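Local structure of oxidoreductase (Methanosarcina mazei, 3KA7) at residues 266-280 with 376-390. The protein binds flavin-adenine dinucleotide and probably acts as an oxidoreductase of the flavin-containing amine oxidase type. Sequence-based numbering, arbitrary orientation.
With FAD (flavin-adenine dinucleotide), chain B.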
ATOM      1  N   ASP A 266     -30.759   0.865  -4.746  1.00 25.94           N
ATOM      2  CA  ASP A 266     -29.313   1.037  -4.545  1.00 25.31           C
ATOM      3  C   ASP A 266     -28.515   1.026  -5.851  1.00 25.09           C
ATOM      4  O   ASP A 266     -27.332   0.667  -5.863  1.00 24.76           O
ATOM      5  CB  ASP A 266     -28.776  -0.035  -3.591  1.00 25.22           C
ATOM      6  CG  ASP A 266     -29.535  -0.073  -2.275  1.00 25.35           C
ATOM      7  OD1 ASP A 266     -29.663   0.990  -1.627  1.00 25.59           O
ATOM      8  OD2 ASP A 266     -30.007  -1.160  -1.891  1.00 26.20           O
ATOM      9  N   ALA A 267     -29.163   1.428  -6.942  1.00 24.55           N
ATOM     10  CA  ALA A 267     -28.536   1.421  -8.268  1.00 24.33           C
ATOM     11  C   ALA A 267     -27.174   2.124  -8.291  1.00 23.84           C
ATOM     12  O   ALA A 267     -26.223   1.628  -8.890  1.00 24.07           O
ATOM     13  CB  ALA A 267     -29.471   2.039  -9.303  1.00 24.33           C
ATOM     14  N   ALA A 268     -27.071   3.272  -7.634  1.00 23.31           N
ATOM     15  CA  ALA A 268     -25.800   4.010  -7.635  1.00 22.66           C
ATOM     16  C   ALA A 268     -24.671   3.211  -6.978  1.00 22.13           C
ATOM     17  O   ALA A 268     -23.541   3.202  -7.473  1.00 21.69           O
ATOM     18  CB  ALA A 268     -25.959   5.361  -6.969  1.00 22.91           C
ATOM     19  N   TYR A 269     -24.993   2.528  -5.881  1.00 21.29           N
ATOM     20  CA  TYR A 269     -24.030   1.668  -5.191  1.00 20.00           C
ATOM     21  C   TYR A 269     -23.594   0.463  -6.033  1.00 20.09           C
ATOM     22  O   TYR A 269     -22.409   0.130  -6.075  1.00 19.54           O
ATOM     23  CB  TYR A 269     -24.574   1.212  -3.831  1.00 20.04           C
ATOM     24  CG  TYR A 269     -23.516   0.602  -2.931  1.00 18.16           C
ATOM     25  CD1 TYR A 269     -22.513   1.386  -2.371  1.00 17.26           C
ATOM     26  CD2 TYR A 269     -23.519  -0.758  -2.648  1.00 18.29           C
ATOM     27  CE1 TYR A 269     -21.543   0.833  -1.549  1.00 16.68           C
ATOM     28  CE2 TYR A 269     -22.551  -1.324  -1.833  1.00 16.81           C
ATOM     29  CZ  TYR A 269     -21.566  -0.525  -1.283  1.00 17.58           C
ATOM     30  OH  TYR A 269     -20.604  -1.097  -0.472  1.00 16.39           O
ATOM     31  N   PHE A 270     -24.544  -0.183  -6.713  1.00 19.60           N
ATOM     32  CA  PHE A 270     -24.209  -1.265  -7.631  1.00 19.46           C
ATOM     33  C   PHE A 270     -23.258  -0.794  -8.732  1.00 19.35           C
ATOM     34  O   PHE A 270     -22.308  -1.495  -9.082  1.00 18.76           O
ATOM     35  CB  PHE A 270     -25.468  -1.866  -8.262  1.00 19.54           C
ATOM     36  CG  PHE A 270     -26.109  -2.949  -7.437  1.00 20.15           C
ATOM     37  CD1 PHE A 270     -25.760  -4.273  -7.620  1.00 20.65           C
ATOM     38  CD2 PHE A 270     -27.077  -2.643  -6.493  1.00 20.05           C
ATOM     39  CE1 PHE A 270     -26.350  -5.275  -6.869  1.00 20.54           C
ATOM     40  CE2 PHE A 270     -27.673  -3.641  -5.738  1.00 19.08           C
ATOM     41  CZ  PHE A 270     -27.316  -4.956  -5.926  1.00 19.93           C
ATOM     42  N   LYS A 271     -23.523   0.395  -9.269  1.00 19.77           N
ATOM     43  CA  LYS A 271     -22.723   0.930 -10.362  1.00 20.02           C
ATOM     44  C   LYS A 271     -21.309   1.191  -9.879  1.00 19.69           C
ATOM     45  O   LYS A 271     -20.335   0.862 -10.559  1.00 19.18           O
ATOM     46  CB  LYS A 271     -23.329   2.223 -10.894  1.00 20.45           C
ATOM     47  CG  LYS A 271     -22.621   2.743 -12.134  1.00 22.55           C
ATOM     48  CD  LYS A 271     -23.335   3.976 -12.677  1.00 25.61           C
ATOM     49  CE  LYS A 271     -23.079   4.165 -14.167  1.00 28.37           C
ATOM     50  NZ  LYS A 271     -21.654   4.426 -14.480  1.00 29.54           N
HETATM   51  N   MSE A 272     -21.221   1.771  -8.687  1.00 19.31           N
HETATM   52  CA  MSE A 272     -19.951   2.090  -8.053  1.00 19.11           C
HETATM   53  C   MSE A 272     -19.124   0.815  -7.849  1.00 18.24           C
HETATM   54  O   MSE A 272     -17.950   0.755  -8.224  1.00 17.56           O
HETATM   55  CB  MSE A 272     -20.219   2.774  -6.709  1.00 19.49           C
HETATM   56  CG  MSE A 272     -18.982   3.299  -6.009  1.00 22.03           C
HETATM   57 SE   MSE A 272     -17.951   1.902  -5.135  1.00 24.24          SE
HETATM   58  CE  MSE A 272     -16.333   2.372  -6.126  1.00 26.72           C
ATOM     59  N   VAL A 273     -19.750  -0.194  -7.251  1.00 17.17           N
ATOM     60  CA  VAL A 273     -19.078  -1.457  -6.968  1.00 16.56           C
ATOM     61  C   VAL A 273     -18.587  -2.101  -8.258  1.00 16.42           C
ATOM     62  O   VAL A 273     -17.495  -2.651  -8.312  1.00 16.28           O
ATOM     63  CB  VAL A 273     -19.992  -2.434  -6.211  1.00 16.59           C
ATOM     64  CG1 VAL A 273     -19.331  -3.802  -6.086  1.00 16.09           C
ATOM     65  CG2 VAL A 273     -20.341  -1.867  -4.838  1.00 16.50           C
ATOM     66  N   GLY A 274     -19.400  -2.022  -9.306  1.00 16.24           N
ATOM     67  CA  GLY A 274     -19.005  -2.541 -10.614  1.00 15.91           C
ATOM     68  C   GLY A 274     -17.810  -1.829 -11.254  1.00 15.77           C
ATOM     69  O   GLY A 274     -17.166  -2.382 -12.145  1.00 16.00           O
ATOM     70  N   THR A 275     -17.500  -0.613 -10.814  1.00 15.41           N
ATOM     71  CA  THR A 275     -16.358   0.121 -11.381  1.00 15.53           C
ATOM     72  C   THR A 275     -15.022  -0.117 -10.658  1.00 14.55           C
ATOM     73  O   THR A 275     -13.958   0.161 -11.213  1.00 14.34           O
ATOM     74  CB  THR A 275     -16.609   1.644 -11.450  1.00 16.36           C
ATOM     75  OG1 THR A 275     -16.433   2.230 -10.152  1.00 18.54           O
ATOM     76  CG2 THR A 275     -18.018   1.938 -11.990  1.00 17.50           C
ATOM     77  N   LEU A 276     -15.076  -0.629  -9.436  1.00 13.74           N
ATOM     78  CA  LEU A 276     -13.854  -0.816  -8.640  1.00 12.73           C
ATOM     79  C   LEU A 276     -12.849  -1.705  -9.344  1.00 11.99           C
ATOM     80  O   LEU A 276     -13.171  -2.814  -9.757  1.00 11.40           O
ATOM     81  CB  LEU A 276     -14.189  -1.436  -7.282  1.00 13.02           C
ATOM     82  CG  LEU A 276     -14.996  -0.508  -6.386  1.00 15.16           C
ATOM     83  CD1 LEU A 276     -15.687  -1.300  -5.275  1.00 16.46           C
ATOM     84  CD2 LEU A 276     -14.068   0.545  -5.803  1.00 16.46           C
ATOM     85  N   GLN A 277     -11.618  -1.217  -9.453  1.00 10.95           N
ATOM     86  CA  GLN A 277     -10.569  -1.934 -10.136  1.00 10.56           C
ATOM     87  C   GLN A 277      -9.342  -2.099  -9.229  1.00  9.68           C
ATOM     88  O   GLN A 277      -8.689  -1.112  -8.894  1.00  9.47           O
ATOM     89  CB  GLN A 277     -10.157  -1.145 -11.378  1.00 11.20           C
ATOM     90  CG  GLN A 277      -8.974  -1.748 -12.118  1.00 12.72           C
ATOM     91  CD  GLN A 277      -9.248  -3.145 -12.619  1.00 14.65           C
ATOM     92  OE1 GLN A 277     -10.155  -3.365 -13.435  1.00 14.88           O
ATOM     93  NE2 GLN A 277      -8.460  -4.109 -12.143  1.00 13.67           N
ATOM     94  N   PRO A 278      -9.017  -3.342  -8.861  1.00  9.37           N
ATOM     95  CA  PRO A 278      -7.861  -3.545  -8.005  1.00  9.17           C
ATOM     96  C   PRO A 278      -6.568  -3.405  -8.792  1.00  9.22           C
ATOM     97  O   PRO A 278      -6.562  -3.540 -10.033  1.00  9.92           O
ATOM     98  CB  PRO A 278      -8.035  -4.987  -7.503  1.00  9.19           C
ATOM     99  CG  PRO A 278      -8.879  -5.656  -8.541  1.00 10.52           C
ATOM    100  CD  PRO A 278      -9.793  -4.583  -9.065  1.00  8.99           C
ATOM    101  N   SER A 279      -5.485  -3.124  -8.083  1.00  8.53           N
ATOM    102  CA  SER A 279      -4.180  -3.031  -8.721  1.00  8.87           C
ATOM    103  C   SER A 279      -3.393  -4.304  -8.438  1.00  8.88           C
ATOM    104  O   SER A 279      -3.610  -4.949  -7.409  1.00  9.22           O
ATOM    105  CB  SER A 279      -3.449  -1.778  -8.238  1.00  9.38           C
ATOM    106  OG  SER A 279      -3.350  -1.754  -6.825  1.00  9.89           O
ATOM    107  N   ALA A 280      -2.479  -4.660  -9.344  1.00  8.05           N
ATOM    108  CA  ALA A 280      -1.761  -5.940  -9.272  1.00  7.78           C
ATOM    109  C   ALA A 280      -0.252  -5.733  -9.312  1.00  7.37           C
ATOM    110  O   ALA A 280       0.247  -4.712  -9.808  1.00  7.15           O
ATOM    111  CB  ALA A 280      -2.185  -6.847 -10.427  1.00  7.96           C
ATOM    112  N   VAL A 376      -2.656  -5.818  -4.777  1.00  6.88           N
ATOM    113  CA  VAL A 376      -1.880  -4.767  -4.141  1.00  7.12           C
ATOM    114  C   VAL A 376      -2.807  -3.799  -3.406  1.00  7.24           C
ATOM    115  O   VAL A 376      -2.645  -3.609  -2.208  1.00  6.65           O
ATOM    116  CB  VAL A 376      -0.969  -4.029  -5.116  1.00  6.71           C
ATOM    117  CG1 VAL A 376      -0.308  -2.861  -4.401  1.00  8.47           C
ATOM    118  CG2 VAL A 376       0.090  -4.995  -5.674  1.00  7.38           C
ATOM    119  N   ASN A 377      -3.769  -3.192  -4.117  1.00  7.89           N
ATOM    120  CA  ASN A 377      -4.871  -2.428  -3.485  1.00  7.89           C
ATOM    121  C   ASN A 377      -6.197  -2.892  -4.065  1.00  7.55           C
ATOM    122  O   ASN A 377      -6.261  -3.188  -5.241  1.00  7.42           O
ATOM    123  CB  ASN A 377      -4.776  -0.932  -3.806  1.00  8.91           C
ATOM    124  CG  ASN A 377      -3.665  -0.219  -3.045  1.00 11.69           C
ATOM    125  OD1 ASN A 377      -3.123  -0.725  -2.050  1.00 15.10           O
ATOM    126  ND2 ASN A 377      -3.329   0.973  -3.511  1.00 10.86           N
ATOM    127  N   ARG A 378      -7.252  -2.926  -3.259  1.00  6.69           N
ATOM    128  CA  ARG A 378      -8.583  -3.310  -3.761  1.00  7.90           C
ATOM    129  C   ARG A 378      -9.199  -2.265  -4.690  1.00  8.35           C
ATOM    130  O   ARG A 378     -10.039  -2.591  -5.543  1.00  9.74           O
ATOM    131  CB  ARG A 378      -9.512  -3.643  -2.577  1.00  7.81           C
ATOM    132  CG  ARG A 378      -9.014  -4.847  -1.798  1.00  9.96           C
ATOM    133  CD  ARG A 378     -10.124  -5.503  -0.967  1.00 15.39           C
ATOM    134  NE  ARG A 378      -9.708  -6.841  -0.545  1.00 21.12           N
ATOM    135  CZ  ARG A 378      -8.974  -7.034   0.522  1.00 19.23           C
ATOM    136  NH1 ARG A 378      -8.626  -5.960   1.209  1.00 26.48           N
ATOM    137  NH2 ARG A 378      -8.576  -8.250   0.900  1.00 12.74           N
ATOM    138  N   ALA A 379      -8.790  -1.012  -4.519  1.00  8.21           N
ATOM    139  CA  ALA A 379      -9.177   0.070  -5.422  1.00  9.09           C
ATOM    140  C   ALA A 379      -7.908   0.798  -5.830  1.00  9.96           C
ATOM    141  O   ALA A 379      -7.108   1.193  -4.968  1.00  9.33           O
ATOM    142  CB  ALA A 379     -10.115   1.029  -4.722  1.00  8.87           C
ATOM    143  N   ALA A 380      -7.724   0.988  -7.132  1.00 10.40           N
ATOM    144  CA  ALA A 380      -6.508   1.604  -7.640  1.00 11.11           C
ATOM    145  C   ALA A 380      -6.360   2.989  -7.066  1.00 11.68           C
ATOM    146  O   ALA A 380      -7.332   3.738  -6.968  1.00 11.50           O
ATOM    147  CB  ALA A 380      -6.537   1.676  -9.140  1.00 12.30           C
ATOM    148  N   SER A 381      -5.138   3.342  -6.690  1.00 12.55           N
ATOM    149  CA  SER A 381      -4.915   4.682  -6.181  1.00 13.63           C
ATOM    150  C   SER A 381      -5.523   5.720  -7.104  1.00 13.61           C
ATOM    151  O   SER A 381      -5.425   5.611  -8.318  1.00 13.58           O
ATOM    152  CB  SER A 381      -3.431   4.957  -6.002  1.00 14.12           C
ATOM    153  OG  SER A 381      -3.075   4.725  -4.658  1.00 17.33           O
ATOM    154  N   GLY A 382      -6.136   6.737  -6.505  1.00 13.55           N
ATOM    155  CA  GLY A 382      -6.776   7.806  -7.253  1.00 14.38           C
ATOM    156  C   GLY A 382      -8.222   7.525  -7.616  1.00 14.83           C
ATOM    157  O   GLY A 382      -8.880   8.382  -8.212  1.00 15.82           O
ATOM    158  N   THR A 383      -8.717   6.328  -7.284  1.00 14.57           N
ATOM    159  CA  THR A 383     -10.092   5.930  -7.640  1.00 14.73           C
ATOM    160  C   THR A 383     -10.973   5.561  -6.432  1.00 15.05           C
ATOM    161  O   THR A 383     -12.164   5.260  -6.578  1.00 14.95           O
ATOM    162  CB  THR A 383     -10.114   4.735  -8.627  1.00 14.96           C
ATOM    163  OG1 THR A 383      -9.793   3.519  -7.931  1.00 15.23           O
ATOM    164  CG2 THR A 383      -9.134   4.942  -9.776  1.00 15.17           C
ATOM    165  N   ASP A 384     -10.410   5.583  -5.233  1.00 14.89           N
ATOM    166  CA  ASP A 384     -11.181   5.120  -4.075  1.00 15.17           C
ATOM    167  C   ASP A 384     -12.518   5.815  -3.916  1.00 15.31           C
ATOM    168  O   ASP A 384     -12.618   7.035  -4.098  1.00 15.10           O
ATOM    169  CB  ASP A 384     -10.381   5.250  -2.784  1.00 14.98           C
ATOM    170  CG  ASP A 384      -9.157   4.389  -2.797  1.00 15.50           C
ATOM    171  OD1 ASP A 384      -9.106   3.406  -2.021  1.00 15.41           O
ATOM    172  OD2 ASP A 384      -8.266   4.687  -3.618  1.00 15.45           O
ATOM    173  N   PRO A 385     -13.542   5.036  -3.553  1.00 15.39           N
ATOM    174  CA  PRO A 385     -14.837   5.564  -3.204  1.00 15.94           C
ATOM    175  C   PRO A 385     -14.782   5.909  -1.724  1.00 15.90           C
ATOM    176  O   PRO A 385     -13.754   5.699  -1.080  1.00 16.53           O
ATOM    177  CB  PRO A 385     -15.744   4.354  -3.408  1.00 15.47           C
ATOM    178  CG  PRO A 385     -14.893   3.228  -2.955  1.00 16.21           C
ATOM    179  CD  PRO A 385     -13.495   3.572  -3.383  1.00 15.36           C
ATOM    180  N   GLY A 386     -15.864   6.448  -1.185  1.00 16.34           N
ATOM    181  CA  GLY A 386     -15.910   6.724   0.241  1.00 15.68           C
ATOM    182  C   GLY A 386     -16.034   5.465   1.074  1.00 15.81           C
ATOM    183  O   GLY A 386     -15.923   4.345   0.562  1.00 16.30           O
ATOM    184  N   ASN A 387     -16.273   5.638   2.371  1.00 14.79           N
ATOM    185  CA  ASN A 387     -16.362   4.502   3.282  1.00 14.51           C
ATOM    186  C   ASN A 387     -17.789   4.135   3.638  1.00 14.13           C
ATOM    187  O   ASN A 387     -18.002   3.209   4.412  1.00 13.24           O
ATOM    188  CB  ASN A 387     -15.637   4.799   4.596  1.00 15.08           C
ATOM    189  CG  ASN A 387     -14.251   5.276   4.386  1.00 17.05           C
ATOM    190  OD1 ASN A 387     -13.341   4.471   4.135  1.00 21.89           O
ATOM    191  ND2 ASN A 387     -14.051   6.602   4.492  1.00 17.14           N
ATOM    192  N   GLU A 388     -18.766   4.857   3.092  1.00 14.08           N
ATOM    193  CA  GLU A 388     -20.160   4.581   3.440  1.00 14.70           C
ATOM    194  C   GLU A 388     -20.806   3.562   2.516  1.00 14.75           C
ATOM    195  O   GLU A 388     -20.309   3.300   1.426  1.00 14.21           O
ATOM    196  CB  GLU A 388     -20.975   5.876   3.446  1.00 15.41           C
ATOM    197  CG  GLU A 388     -20.424   6.880   4.452  1.00 17.83           C
ATOM    198  CD  GLU A 388     -21.313   8.088   4.675  1.00 22.92           C
ATOM    199  OE1 GLU A 388     -22.281   8.293   3.916  1.00 25.69           O
ATOM    200  OE2 GLU A 388     -21.026   8.841   5.624  1.00 25.75           O
ATOM    201  N   THR A 389     -21.931   3.012   2.964  1.00 14.68           N
ATOM    202  CA  THR A 389     -22.688   2.035   2.194  1.00 14.58           C
ATOM    203  C   THR A 389     -24.145   2.465   2.245  1.00 15.23           C
ATOM    204  O   THR A 389     -24.472   3.472   2.889  1.00 15.19           O
ATOM    205  CB  THR A 389     -22.547   0.610   2.775  1.00 14.87           C
ATOM    206  OG1 THR A 389     -23.262   0.507   4.020  1.00 14.97           O
ATOM    207  CG2 THR A 389     -21.068   0.266   3.017  1.00 14.01           C
ATOM    208  N   PRO A 390     -25.025   1.718   1.570  1.00 15.39           N
ATOM    209  CA  PRO A 390     -26.453   2.039   1.594  1.00 15.94           C
ATOM    210  C   PRO A 390     -27.091   1.862   2.971  1.00 16.07           C
ATOM    211  O   PRO A 390     -28.244   2.267   3.171  1.00 16.40           O
ATOM    212  CB  PRO A 390     -27.051   1.025   0.605  1.00 16.42           C
ATOM    213  CG  PRO A 390     -25.931   0.724  -0.332  1.00 15.94           C
ATOM    214  CD  PRO A 390     -24.703   0.719   0.537  1.00 15.63           C
TER
HETATM  215  PA  FAD B 500      -6.541  -6.586   4.224  1.00  9.21           P
HETATM  216  O1A FAD B 500      -7.200  -6.716   2.877  1.00 10.01           O
HETATM  217  O2A FAD B 500      -5.044  -6.790   4.266  1.00  9.81           O
HETATM  218  O5B FAD B 500      -7.229  -7.612   5.248  1.00  7.97           O
HETATM  219  C5B FAD B 500      -8.556  -8.065   5.011  1.00  5.76           C
HETATM  220  C4B FAD B 500      -8.754  -9.200   6.020  1.00  7.06           C
HETATM  221  O4B FAD B 500     -10.076  -9.701   5.980  1.00  8.95           O
HETATM  222  C3B FAD B 500      -7.813 -10.369   5.717  1.00  9.09           C
HETATM  223  O3B FAD B 500      -7.036 -10.686   6.862  1.00  9.76           O
HETATM  224  C2B FAD B 500      -8.760 -11.512   5.346  1.00  9.94           C
HETATM  225  O2B FAD B 500      -8.274 -12.784   5.732  1.00 11.67           O
HETATM  226  C1B FAD B 500     -10.041 -11.122   6.074  1.00  8.38           C
HETATM  227  N9A FAD B 500     -11.280 -11.630   5.470  1.00 11.42           N
HETATM  228  C8A FAD B 500     -11.650 -11.690   4.142  1.00 11.21           C
HETATM  229  N7A FAD B 500     -12.922 -12.180   4.079  1.00  9.24           N
HETATM  230  C5A FAD B 500     -13.341 -12.422   5.351  1.00 11.05           C
HETATM  231  C6A FAD B 500     -14.518 -12.937   5.873  1.00 11.31           C
HETATM  232  N6A FAD B 500     -15.553 -13.181   5.074  1.00 10.28           N
HETATM  233  N1A FAD B 500     -14.645 -13.068   7.241  1.00 11.04           N
HETATM  234  C2A FAD B 500     -13.619 -12.708   8.091  1.00 12.03           C
HETATM  235  N3A FAD B 500     -12.446 -12.202   7.571  1.00 11.10           N
HETATM  236  C4A FAD B 500     -12.325 -12.074   6.224  1.00 11.07           C
HETATM  237  N1  FAD B 500       1.511  -0.751   1.766  1.00 11.04           N
HETATM  238  C2  FAD B 500       2.399   0.124   2.368  1.00 13.56           C
HETATM  239  O2  FAD B 500       1.970   1.050   3.069  1.00 12.33           O
HETATM  240  N3  FAD B 500       3.759  -0.033   2.153  1.00 13.03           N
HETATM  241  C4  FAD B 500       4.236  -1.052   1.345  1.00 14.43           C
HETATM  242  O4  FAD B 500       5.443  -1.198   1.150  1.00 16.98           O
HETATM  243  C4X FAD B 500       3.347  -1.926   0.736  1.00 12.76           C
HETATM  244  N5  FAD B 500       3.818  -2.937  -0.090  1.00 13.49           N
HETATM  245  C5X FAD B 500       2.917  -3.810  -0.677  1.00 12.24           C
HETATM  246  C6  FAD B 500       3.374  -4.841  -1.497  1.00 14.64           C
HETATM  247  C7  FAD B 500       2.476  -5.732  -2.072  1.00 13.95           C
HETATM  248  C7M FAD B 500       2.999  -6.836  -2.957  1.00 15.35           C
HETATM  249  C8  FAD B 500       1.118  -5.578  -1.824  1.00 12.91           C
HETATM  250  C8M FAD B 500       0.114  -6.514  -2.432  1.00 15.59           C
HETATM  251  C9  FAD B 500       0.655  -4.543  -1.015  1.00 11.82           C
HETATM  252  C9A FAD B 500       1.557  -3.659  -0.432  1.00 11.14           C
HETATM  253  N10 FAD B 500       1.098  -2.627   0.376  1.00 10.60           N
HETATM  254  C10 FAD B 500       1.986  -1.768   0.964  1.00 11.21           C
HETATM  255  C1' FAD B 500      -0.361  -2.385   0.577  1.00  7.30           C
HETATM  256  C2' FAD B 500      -0.779  -2.979   1.928  1.00  8.89           C
HETATM  257  O2' FAD B 500      -0.229  -4.287   2.061  1.00  9.31           O
HETATM  258  C3' FAD B 500      -2.303  -3.026   2.000  1.00  9.53           C
HETATM  259  O3' FAD B 500      -2.829  -1.777   1.567  1.00  9.56           O
HETATM  260  C4' FAD B 500      -2.886  -3.319   3.379  1.00  8.47           C
HETATM  261  O4' FAD B 500      -2.267  -4.429   3.996  1.00  8.97           O
HETATM  262  C5' FAD B 500      -4.359  -3.653   3.168  1.00  8.81           C
HETATM  263  O5' FAD B 500      -4.978  -3.628   4.430  1.00  7.02           O
HETATM  264  P   FAD B 500      -6.561  -3.684   4.545  1.00  9.21           P
HETATM  265  O1P FAD B 500      -6.993  -2.832   5.713  1.00  8.46           O
HETATM  266  O2P FAD B 500      -7.243  -3.359   3.231  1.00  8.08           O
HETATM  267  O3P FAD B 500      -6.936  -5.198   4.941  1.00 10.29           O
HETATM  268  O   HOH W   1     -11.484   1.720  -9.167  1.00 19.13           O
HETATM  269  O   HOH W   2      -3.062   1.236  -6.286  1.00 15.40           O
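The extended backbone at 277-280 runs antiparallel to the loop 376-380, tied by Ser279 N to Asn377 O (2.9 Å, 158° at the hydrogen), Val376 N to Ser279 O, and Ala380 N to Gln277 O. In this FAD-binding protein of the flavin-containing amine oxidoreductase family, probably with a Rossmann-type nucleotide-binding fold, the contact ties helix 267-275, and the chain leading from it into strand 280-288, to a loop that lines the FAD pocket. Ser279 OG adds a weak bond from Asn377 N, at 3.1 Å, and shares water 2 with Ser381 N, which donates to it. Water 1 spans the segments too, linking Gln277 N to Thr383 OG1.

Farther along, the helix packs on two prolines. The Pro390 ring lies over one face of Tyr269, its CD 3.5 Å from the ring centroid and only 4° off the normal, while Val273 CG2 sits toward the rim of the opposite face. A chi1 of -166° swings the tyrosine ring away from its own N and across to Pro390, and its hydroxyl bonds His250 ND1 beside Thr389 CG2. Replacing Tyr269 by an alanine removes ring and hydroxyl, which would probably leave Pro390 without the face it packs on and His250 ND1 without its partner. Asp266 OD1 rests on Pro390 CB, though its OD2 is engaged by Ser262 N.

Selenomethionine Met272 bends its chain to lay SE 3.7 Å from Pro385 CB. On the cofactor side, Arg378 runs extended from CG to NE, and its guanidinium edge meets FAD O1A: NH1 is implausibly close as modelled, its distance doubtful, and the NH2 bond (2.9 Å) is weak.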